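Trehalose-6-phosphate phosphatase (Cryptococcus neoformans, PDB 5DX9) is a trehalose-phosphatase-family protein of the HAD clan that binds a magnesium ion, with a Rossmann-like core and a smaller antiparallel cap sheet. Local coordinates at residues Thr30-Val35 / Ser39-Thr44; Leu23-Asp28 / Ala52-Asp57. All blocks are in the same frame, centred on the assembly; numbering follows the deposited sequence.

Contact 1: Thr30-Val35 / Ser39-Thr44; sequences TLTPIV and SHAVPT. With GLC (alpha-D-glucopyranose), chain B.
The peptide group joining His40 to Ala41 presents one face to Val35: methyl CG2 of Val35 stands almost straight above Ala41 N at 4.2 Å. At the carbonyl edge of the same group, Val42 N folds back in a weak hydrogen bond to His40 O, closing an inverse gamma turn centred on Ala41. Across the segments the contact is apolar. Ala41 CB is met by CG2 of Val35 and, 4.2 Å away, by CG2 of Thr32. The Thr32 methyl points here because OG1 takes the place opposite the backbone N (chi1 -166°), leaving CG2 between N and the carbonyl carbon. The Ala41 methyl also meets the sugar, with C6 of alpha-D-glucopyranose 4.0 Å from CB. Val35 CG2 lies beside this hydroxymethyl group too, 3.6 Å from O6. The main chain of Val35 grips the sugar with a bond at each end of the residue. Its N donates to O6 at 2.8 Å, nearly straight at 170°, and its O accepts from O4 at 2.8 Å. Arg144, Asn180 and the carbonyl of Lys178 bind the same sugar. Thr44 ends the irregular chain as N-cap of helix 45-56. The arrangement is a sugar-binding loop following the first strand of a HAD core, with Pro33, Ile34 and Val35 in the wall of the glycan pocket.

Contact 2: Leu23-Asp28 / Ala52-Asp57; sequences LLFNYD and AALCKD. Unlike the reference sequence in segment 23-28: Asn26 (reference Asp). With MG (magnesium ion), chain C; G6P (6-O-phosphono-alpha-D-glucopyranose), chain D; GLC (alpha-D-glucopyranose), chain B.
Leu54 on helix 45-56 meets Leu23 and Phe25 of strand 21-25 through a single methyl, CD1. This apolar contact puts Leu54 CD1 3.8 Å from CZ of Phe25, their side chains crossing at about a right angle, and 4.0 Å from CD1 of Leu23. Two residues apart on the strand, Leu23 and Phe25 point to the same side; matching first torsions (chi1 -55° and -61°), CG beside the backbone N, lean both the same way. Farther along the chain the magnesium ion coordinates Asn26 OD1 at 2.1 Å and Asp28 O at 2.2 Å. Phosphate O2P of 6-O-phosphono-alpha-D-glucopyranose binds it at 1.9 Å, and two waters and Asp212 complete six ligands. One water lies roughly opposite Asn26 OD1, the other opposite Asp28 O. Asn26 ND2 donates a hydrogen bond to phosphate O3P at 3.0 Å. Asp28 N donates to O1P at 3.2 Å; O1P also takes a weak bond from Tyr27 N. Asn26 is further fixed by Thr30 at OD1 and by Ile65 O at ND2; it stands where the reference sequence has Asp, so both ND2 bonds belong to the deposited variant. A salt bridge ties Asp28 OD2 to Arg68. Strand 21-25 runs between parallel strands 60-65 and 206-211, and helix 45-56 makes the beta-alpha-beta crossover to strand 60-65. Helix 291-306 closes over the junction, Phe298 touching Leu54 and meeting Phe25 edge-to-face, Leu302 packed on Leu54.

How the contacts relate
Contact 1 is nested within the chain loop that contact 2 closes, and their centres lie about 15 Å apart. Tyr27 bridges them: its OH is 2.6 Å from Ala41 O, a probable hydrogen bond, and its CE2 packs 3.4 Å from Thr32 CG2, while Trp77 meets the ring. The segment 23-28 thus runs from the buried core of contact 2 to the pocket lined by contact 1. The two sugar units are bonded, O1 of 6-O-phosphono-alpha-D-glucopyranose to C1 of alpha-D-glucopyranose. Contact 1 grips the unphosphorylated alpha-D-glucopyranose, which Asp28 of contact 2 also approaches, while segment 23-28 holds the phosphate and magnesium ion; the Thr32 side chain is about 8 Å from that ion.

Contact 1: Thr30-Val35 / Ser39-Thr44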
ATOM      1  N   THR A  30      -4.924  -2.877  -8.341  1.00 42.24           N
ATOM      2  CA  THR A  30      -4.583  -4.132  -7.688  1.00 41.70           C
ATOM      3  C   THR A  30      -5.818  -4.967  -7.377  1.00 43.90           C
ATOM      4  O   THR A  30      -5.874  -6.145  -7.718  1.00 42.02           O
ATOM      5  CB  THR A  30      -3.801  -3.891  -6.391  1.00 40.18           C
ATOM      6  OG1 THR A  30      -2.542  -3.277  -6.702  1.00 40.37           O
ATOM      7  CG2 THR A  30      -3.553  -5.211  -5.672  1.00 42.08           C
ATOM      8  N   LEU A  31      -6.801  -4.356  -6.725  1.00 45.13           N
ATOM      9  CA  LEU A  31      -8.065  -5.028  -6.438  1.00 43.52           C
ATOM     10  C   LEU A  31      -9.144  -4.599  -7.420  1.00 46.16           C
ATOM     11  O   LEU A  31     -10.196  -5.231  -7.529  1.00 47.71           O
ATOM     12  CB  LEU A  31      -8.514  -4.744  -5.006  1.00 44.72           C
ATOM     13  CG  LEU A  31      -7.816  -5.577  -3.932  1.00 42.24           C
ATOM     14  CD1 LEU A  31      -8.372  -5.263  -2.558  1.00 45.34           C
ATOM     15  CD2 LEU A  31      -7.962  -7.057  -4.247  1.00 45.66           C
ATOM     16  N   THR A  32      -8.872  -3.516  -8.138  1.00 43.46           N
ATOM     17  CA  THR A  32      -9.824  -2.969  -9.091  1.00 44.67           C
ATOM     18  C   THR A  32      -9.049  -2.302 -10.220  1.00 42.60           C
ATOM     19  O   THR A  32      -7.955  -1.784 -10.000  1.00 43.66           O
ATOM     20  CB  THR A  32     -10.786  -1.956  -8.421  1.00 45.65           C
ATOM     21  OG1 THR A  32     -11.894  -1.685  -9.289  1.00 51.51           O
ATOM     22  CG2 THR A  32     -10.061  -0.658  -8.091  1.00 44.22           C
ATOM     23  N   PRO A  33      -9.600  -2.335 -11.438  1.00 41.89           N
ATOM     24  CA  PRO A  33      -8.906  -1.756 -12.593  1.00 46.26           C
ATOM     25  C   PRO A  33      -8.674  -0.251 -12.466  1.00 43.04           C
ATOM     26  O   PRO A  33      -9.396   0.435 -11.741  1.00 43.94           O
ATOM     27  CB  PRO A  33      -9.853  -2.056 -13.760  1.00 43.36           C
ATOM     28  CG  PRO A  33     -10.700  -3.197 -13.292  1.00 44.69           C
ATOM     29  CD  PRO A  33     -10.858  -3.001 -11.821  1.00 47.18           C
ATOM     30  N   ILE A  34      -7.652   0.242 -13.155  1.00 42.95           N
ATOM     31  CA  ILE A  34      -7.483   1.673 -13.365  1.00 43.07           C
ATOM     32  C   ILE A  34      -8.584   2.135 -14.309  1.00 42.91           C
ATOM     33  O   ILE A  34      -8.806   1.513 -15.343  1.00 40.74           O
ATOM     34  CB  ILE A  34      -6.100   2.008 -13.965  1.00 43.86           C
ATOM     35  CG1 ILE A  34      -4.984   1.438 -13.087  1.00 42.80           C
ATOM     36  CG2 ILE A  34      -5.934   3.516 -14.156  1.00 42.62           C
ATOM     37  CD1 ILE A  34      -4.963   2.005 -11.688  1.00 42.14           C
ATOM     38  N   VAL A  35      -9.283   3.209 -13.949  1.00 45.09           N
ATOM     39  CA  VAL A  35     -10.354   3.736 -14.793  1.00 42.57           C
ATOM     40  C   VAL A  35     -10.242   5.251 -14.963  1.00 47.83           C
ATOM     41  O   VAL A  35      -9.380   5.895 -14.361  1.00 47.93           O
ATOM     42  CB  VAL A  35     -11.751   3.391 -14.229  1.00 41.57           C
ATOM     43  CG1 VAL A  35     -12.078   1.927 -14.474  1.00 43.42           C
ATOM     44  CG2 VAL A  35     -11.827   3.719 -12.747  1.00 41.46           C
ATOM     45  N   SER A  39     -13.305   8.483  -8.499  1.00 52.94           N
ATOM     46  CA  SER A  39     -14.417   8.135  -7.618  1.00 50.92           C
ATOM     47  C   SER A  39     -15.215   6.948  -8.145  1.00 52.44           C
ATOM     48  O   SER A  39     -16.038   6.376  -7.428  1.00 53.61           O
ATOM     49  CB  SER A  39     -15.347   9.335  -7.431  1.00 54.31           C
ATOM     50  OG  SER A  39     -15.980   9.677  -8.651  1.00 50.74           O
ATOM     51  N   HIS A  40     -14.967   6.575  -9.396  1.00 51.56           N
ATOM     52  CA  HIS A  40     -15.701   5.481 -10.020  1.00 51.22           C
ATOM     53  C   HIS A  40     -15.038   4.115  -9.811  1.00 55.78           C
ATOM     54  O   HIS A  40     -15.546   3.093 -10.281  1.00 53.47           O
ATOM     55  CB  HIS A  40     -15.864   5.749 -11.514  1.00 47.43           C
ATOM     56  CG  HIS A  40     -16.647   6.993 -11.813  1.00 56.43           C
ATOM     57  ND1 HIS A  40     -17.072   7.859 -10.838  1.00 57.30           N
ATOM     58  CD2 HIS A  40     -17.075   7.502 -12.997  1.00 56.75           C
ATOM     59  CE1 HIS A  40     -17.735   8.859 -11.399  1.00 58.84           C
ATOM     60  NE2 HIS A  40     -17.752   8.668 -12.699  1.00 61.57           N
ATOM     61  N   ALA A  41     -13.911   4.100  -9.106  1.00 53.67           N
ATOM     62  CA  ALA A  41     -13.185   2.858  -8.853  1.00 49.02           C
ATOM     63  C   ALA A  41     -13.822   2.064  -7.716  1.00 51.52           C
ATOM     64  O   ALA A  41     -13.195   1.829  -6.682  1.00 49.51           O
ATOM     65  CB  ALA A  41     -11.728   3.154  -8.540  1.00 45.93           C
ATOM     66  N   VAL A  42     -15.071   1.655  -7.910  1.00 51.97           N
ATOM     67  CA  VAL A  42     -15.805   0.935  -6.876  1.00 56.24           C
ATOM     68  C   VAL A  42     -15.650  -0.578  -7.030  1.00 56.59           C
ATOM     69  O   VAL A  42     -15.707  -1.105  -8.142  1.00 56.23           O
ATOM     70  CB  VAL A  42     -17.301   1.299  -6.894  1.00 55.94           C
ATOM     71  CG1 VAL A  42     -17.475   2.808  -6.761  1.00 56.75           C
ATOM     72  CG2 VAL A  42     -17.959   0.794  -8.169  1.00 56.21           C
ATOM     73  N   PRO A  43     -15.453  -1.282  -5.906  1.00 53.56           N
ATOM     74  CA  PRO A  43     -15.234  -2.731  -5.940  1.00 59.66           C
ATOM     75  C   PRO A  43     -16.461  -3.486  -6.435  1.00 57.94           C
ATOM     76  O   PRO A  43     -17.590  -3.103  -6.129  1.00 56.28           O
ATOM     77  CB  PRO A  43     -14.928  -3.076  -4.476  1.00 53.13           C
ATOM     78  CG  PRO A  43     -15.593  -2.003  -3.693  1.00 56.74           C
ATOM     79  CD  PRO A  43     -15.486  -0.758  -4.529  1.00 53.78           C
ATOM     80  N   THR A  44     -16.233  -4.547  -7.203  1.00 59.16           N
ATOM     81  CA  THR A  44     -17.320  -5.367  -7.719  1.00 58.36           C
ATOM     82  C   THR A  44     -17.938  -6.188  -6.596  1.00 58.70           C
ATOM     83  O   THR A  44     -17.480  -6.136  -5.455  1.00 57.70           O
ATOM     84  CB  THR A  44     -16.839  -6.316  -8.826  1.00 56.93           C
ATOM     85  OG1 THR A  44     -15.919  -7.265  -8.272  1.00 57.59           O
ATOM     86  CG2 THR A  44     -16.153  -5.538  -9.935  1.00 56.40           C
TER
HETATM   87  C1  GLC B   1      -5.415   6.322  -9.579  1.00 44.31           C
HETATM   88  C2  GLC B   1      -4.924   6.859 -10.925  1.00 43.93           C
HETATM   89  C3  GLC B   1      -6.033   7.608 -11.651  1.00 44.26           C
HETATM   90  C4  GLC B   1      -7.300   6.769 -11.750  1.00 44.56           C
HETATM   91  C5  GLC B   1      -7.709   6.244 -10.376  1.00 43.01           C
HETATM   92  C6  GLC B   1      -8.862   5.246 -10.464  1.00 44.02           C
HETATM   93  O2  GLC B   1      -3.787   7.716 -10.709  1.00 46.28           O
HETATM   94  O3  GLC B   1      -5.591   7.952 -12.969  1.00 47.35           O
HETATM   95  O4  GLC B   1      -8.333   7.581 -12.329  1.00 50.19           O
HETATM   96  O5  GLC B   1      -6.621   5.575  -9.743  1.00 44.36           O
HETATM   97  O6  GLC B   1      -8.561   4.227 -11.428  1.00 42.54           O

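Contact 2: Leu23-Asp28 / Ala52-Asp57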
ATOM      1  N   LEU A  23      -2.402 -10.503   5.272  1.00 46.74           N
ATOM      2  CA  LEU A  23      -2.840 -10.315   3.894  1.00 48.12           C
ATOM      3  C   LEU A  23      -2.970  -8.832   3.553  1.00 49.66           C
ATOM      4  O   LEU A  23      -3.853  -8.139   4.061  1.00 48.72           O
ATOM      5  CB  LEU A  23      -4.169 -11.034   3.651  1.00 43.95           C
ATOM      6  CG  LEU A  23      -4.202 -12.527   3.987  1.00 48.88           C
ATOM      7  CD1 LEU A  23      -5.569 -13.133   3.651  1.00 46.44           C
ATOM      8  CD2 LEU A  23      -3.077 -13.265   3.269  1.00 42.33           C
ATOM      9  N   LEU A  24      -2.092  -8.356   2.676  1.00 44.33           N
ATOM     10  CA  LEU A  24      -2.001  -6.931   2.382  1.00 42.89           C
ATOM     11  C   LEU A  24      -2.325  -6.627   0.926  1.00 42.86           C
ATOM     12  O   LEU A  24      -1.646  -7.104   0.017  1.00 42.61           O
ATOM     13  CB  LEU A  24      -0.605  -6.422   2.733  1.00 42.75           C
ATOM     14  CG  LEU A  24      -0.165  -6.790   4.152  1.00 43.44           C
ATOM     15  CD1 LEU A  24       1.298  -6.438   4.386  1.00 42.92           C
ATOM     16  CD2 LEU A  24      -1.064  -6.120   5.184  1.00 44.54           C
ATOM     17  N   PHE A  25      -3.368  -5.829   0.713  1.00 42.44           N
ATOM     18  CA  PHE A  25      -3.820  -5.492  -0.633  1.00 42.04           C
ATOM     19  C   PHE A  25      -3.785  -3.998  -0.923  1.00 44.92           C
ATOM     20  O   PHE A  25      -4.404  -3.203  -0.209  1.00 43.67           O
ATOM     21  CB  PHE A  25      -5.246  -5.990  -0.864  1.00 40.24           C
ATOM     22  CG  PHE A  25      -5.404  -7.476  -0.741  1.00 47.33           C
ATOM     23  CD1 PHE A  25      -5.273  -8.294  -1.852  1.00 44.57           C
ATOM     24  CD2 PHE A  25      -5.700  -8.055   0.482  1.00 43.94           C
ATOM     25  CE1 PHE A  25      -5.428  -9.658  -1.745  1.00 45.17           C
ATOM     26  CE2 PHE A  25      -5.855  -9.419   0.597  1.00 42.63           C
ATOM     27  CZ  PHE A  25      -5.719 -10.223  -0.516  1.00 46.19           C
ATOM     28  N   ASN A  26      -3.076  -3.619  -1.982  1.00 44.18           N
ATOM     29  CA  ASN A  26      -3.247  -2.296  -2.573  1.00 40.78           C
ATOM     30  C   ASN A  26      -4.641  -2.250  -3.175  1.00 42.02           C
ATOM     31  O   ASN A  26      -5.263  -3.297  -3.366  1.00 39.70           O
ATOM     32  CB  ASN A  26      -2.174  -2.017  -3.630  1.00 42.51           C
ATOM     33  CG  ASN A  26      -2.319  -0.645  -4.269  1.00 40.36           C
ATOM     34  OD1 ASN A  26      -2.642  -0.529  -5.446  1.00 40.90           O
ATOM     35  ND2 ASN A  26      -2.075   0.394  -3.493  1.00 40.63           N
ATOM     36  N   TYR A  27      -5.157  -1.059  -3.464  1.00 44.75           N
ATOM     37  CA  TYR A  27      -6.493  -1.001  -4.043  1.00 41.05           C
ATOM     38  C   TYR A  27      -6.495  -0.743  -5.541  1.00 42.09           C
ATOM     39  O   TYR A  27      -6.732  -1.656  -6.326  1.00 41.53           O
ATOM     40  CB  TYR A  27      -7.362   0.057  -3.367  1.00 44.98           C
ATOM     41  CG  TYR A  27      -8.775  -0.019  -3.897  1.00 46.29           C
ATOM     42  CD1 TYR A  27      -9.546  -1.156  -3.682  1.00 45.41           C
ATOM     43  CD2 TYR A  27      -9.327   1.016  -4.644  1.00 45.00           C
ATOM     44  CE1 TYR A  27     -10.829  -1.255  -4.171  1.00 47.17           C
ATOM     45  CE2 TYR A  27     -10.618   0.929  -5.138  1.00 42.70           C
ATOM     46  CZ  TYR A  27     -11.364  -0.213  -4.896  1.00 47.09           C
ATOM     47  OH  TYR A  27     -12.643  -0.333  -5.378  1.00 41.50           O
ATOM     48  N   ASP A  28      -6.259   0.503  -5.935  1.00 42.05           N
ATOM     49  CA  ASP A  28      -6.326   0.868  -7.345  1.00 42.30           C
ATOM     50  C   ASP A  28      -5.302   0.084  -8.151  1.00 41.93           C
ATOM     51  O   ASP A  28      -4.140  -0.010  -7.761  1.00 41.36           O
ATOM     52  CB  ASP A  28      -6.112   2.373  -7.525  1.00 40.34           C
ATOM     53  CG  ASP A  28      -7.158   3.195  -6.804  1.00 43.34           C
ATOM     54  OD1 ASP A  28      -8.342   3.112  -7.191  1.00 42.45           O
ATOM     55  OD2 ASP A  28      -6.796   3.922  -5.852  1.00 43.80           O
ATOM     56  N   ALA A  52     -14.209  -9.995   2.118  1.00 52.82           N
ATOM     57  CA  ALA A  52     -15.065 -10.241   3.271  1.00 55.68           C
ATOM     58  C   ALA A  52     -14.756 -11.596   3.897  1.00 53.25           C
ATOM     59  O   ALA A  52     -14.519 -11.693   5.102  1.00 56.24           O
ATOM     60  CB  ALA A  52     -16.526 -10.161   2.873  1.00 54.96           C
ATOM     61  N   ALA A  53     -14.755 -12.637   3.068  1.00 53.90           N
ATOM     62  CA  ALA A  53     -14.458 -13.992   3.523  1.00 52.79           C
ATOM     63  C   ALA A  53     -13.083 -14.072   4.178  1.00 55.32           C
ATOM     64  O   ALA A  53     -12.903 -14.773   5.174  1.00 56.98           O
ATOM     65  CB  ALA A  53     -14.546 -14.969   2.363  1.00 52.88           C
ATOM     66  N   LEU A  54     -12.119 -13.349   3.615  1.00 54.48           N
ATOM     67  CA  LEU A  54     -10.766 -13.318   4.156  1.00 51.69           C
ATOM     68  C   LEU A  54     -10.751 -12.686   5.542  1.00 52.89           C
ATOM     69  O   LEU A  54      -9.997 -13.108   6.415  1.00 53.97           O
ATOM     70  CB  LEU A  54      -9.826 -12.548   3.224  1.00 54.34           C
ATOM     71  CG  LEU A  54      -9.577 -13.110   1.824  1.00 51.59           C
ATOM     72  CD1 LEU A  54      -8.532 -12.271   1.101  1.00 47.62           C
ATOM     73  CD2 LEU A  54      -9.142 -14.564   1.899  1.00 47.87           C
ATOM     74  N   CYS A  55     -11.584 -11.669   5.733  1.00 56.69           N
ATOM     75  CA  CYS A  55     -11.693 -11.003   7.026  1.00 57.85           C
ATOM     76  C   CYS A  55     -12.441 -11.876   8.033  1.00 58.30           C
ATOM     77  O   CYS A  55     -12.162 -11.835   9.231  1.00 57.96           O
ATOM     78  CB  CYS A  55     -12.393  -9.651   6.875  1.00 58.36           C
ATOM     79  SG  CYS A  55     -11.446  -8.420   5.948  1.00 58.21           S
ATOM     80  N   LYS A  56     -13.388 -12.664   7.532  1.00 57.63           N
ATOM     81  CA  LYS A  56     -14.177 -13.572   8.361  1.00 59.86           C
ATOM     82  C   LYS A  56     -13.301 -14.584   9.099  1.00 58.57           C
ATOM     83  O   LYS A  56     -13.650 -15.044  10.185  1.00 60.40           O
ATOM     84  CB  LYS A  56     -15.210 -14.302   7.498  1.00 62.02           C
ATOM     85  CG  LYS A  56     -15.948 -15.437   8.200  1.00 68.25           C
ATOM     86  CD  LYS A  56     -17.171 -14.941   8.962  1.00 71.57           C
ATOM     87  CE  LYS A  56     -17.902 -16.094   9.649  1.00 74.01           C
ATOM     88  NZ  LYS A  56     -18.389 -17.125   8.681  1.00 71.34           N
ATOM     89  N   ASP A  57     -12.163 -14.927   8.504  1.00 57.52           N
ATOM     90  CA  ASP A  57     -11.228 -15.861   9.121  1.00 54.36           C
ATOM     91  C   ASP A  57     -10.400 -15.168  10.198  1.00 57.94           C
ATOM     92  O   ASP A  57      -9.682 -14.208   9.919  1.00 58.97           O
ATOM     93  CB  ASP A  57     -10.310 -16.482   8.063  1.00 55.24           C
ATOM     94  CG  ASP A  57      -9.442 -17.604   8.614  1.00 55.75           C
ATOM     95  OD1 ASP A  57      -9.345 -17.755   9.852  1.00 55.20           O
ATOM     96  OD2 ASP A  57      -8.843 -18.336   7.800  1.00 55.64           O
TER
HETATM   97 MG    MG C 401      -2.369   1.006  -6.829  1.00 46.55          MG
HETATM   98  C1  G6P D   2      -5.859   6.925  -7.332  1.00 43.13           C
HETATM   99  C2  G6P D   2      -6.264   8.038  -6.375  1.00 45.05           C
HETATM  100  C3  G6P D   2      -5.106   8.971  -6.079  1.00 47.04           C
HETATM  101  C4  G6P D   2      -3.954   8.197  -5.472  1.00 48.43           C
HETATM  102  C5  G6P D   2      -3.623   6.865  -6.172  1.00 47.92           C
HETATM  103  C6  G6P D   2      -3.134   5.802  -5.170  1.00 44.86           C
HETATM  104  O1  G6P D   2      -5.604   7.403  -8.655  1.00 43.69           O
HETATM  105  O2  G6P D   2      -7.356   8.762  -6.939  1.00 46.41           O
HETATM  106  O3  G6P D   2      -5.497   9.960  -5.116  1.00 49.05           O
HETATM  107  O4  G6P D   2      -2.846   9.107  -5.506  1.00 43.36           O
HETATM  108  O5  G6P D   2      -4.720   6.219  -6.837  1.00 41.98           O
HETATM  109  O6  G6P D   2      -4.069   4.699  -5.074  1.00 46.74           O
HETATM  110  P   G6P D   2      -3.584   3.209  -4.628  1.00 44.37           P
HETATM  111  O1P G6P D   2      -4.729   2.376  -3.864  1.00 44.09           O
HETATM  112  O2P G6P D   2      -3.211   2.450  -5.843  1.00 42.70           O
HETATM  113  O3P G6P D   2      -2.298   3.406  -3.680  1.00 44.18           O
HETATM  114  C1  GLC B   1      -5.415   6.322  -9.579  1.00 44.31           C
HETATM  115  C2  GLC B   1      -4.924   6.859 -10.925  1.00 43.93           C
HETATM  116  C3  GLC B   1      -6.033   7.608 -11.651  1.00 44.26           C
HETATM  117  C4  GLC B   1      -7.300   6.769 -11.750  1.00 44.56           C
HETATM  118  C5  GLC B   1      -7.709   6.244 -10.376  1.00 43.01           C
HETATM  119  C6  GLC B   1      -8.862   5.246 -10.464  1.00 44.02           C
HETATM  120  O2  GLC B   1      -3.787   7.716 -10.709  1.00 46.28           O
HETATM  121  O3  GLC B   1      -5.591   7.952 -12.969  1.00 47.35           O
HETATM  122  O4  GLC B   1      -8.333   7.581 -12.329  1.00 50.19           O
HETATM  123  O5  GLC B   1      -6.621   5.575  -9.743  1.00 44.36           O
HETATM  124  O6  GLC B   1      -8.561   4.227 -11.428  1.00 42.54           O
HETATM  125  O   HOH W   1      -2.213   1.959  -8.688  1.00 40.99           O
HETATM  126  O   HOH W   2      -0.645   1.479  -5.822  1.00 40.48           O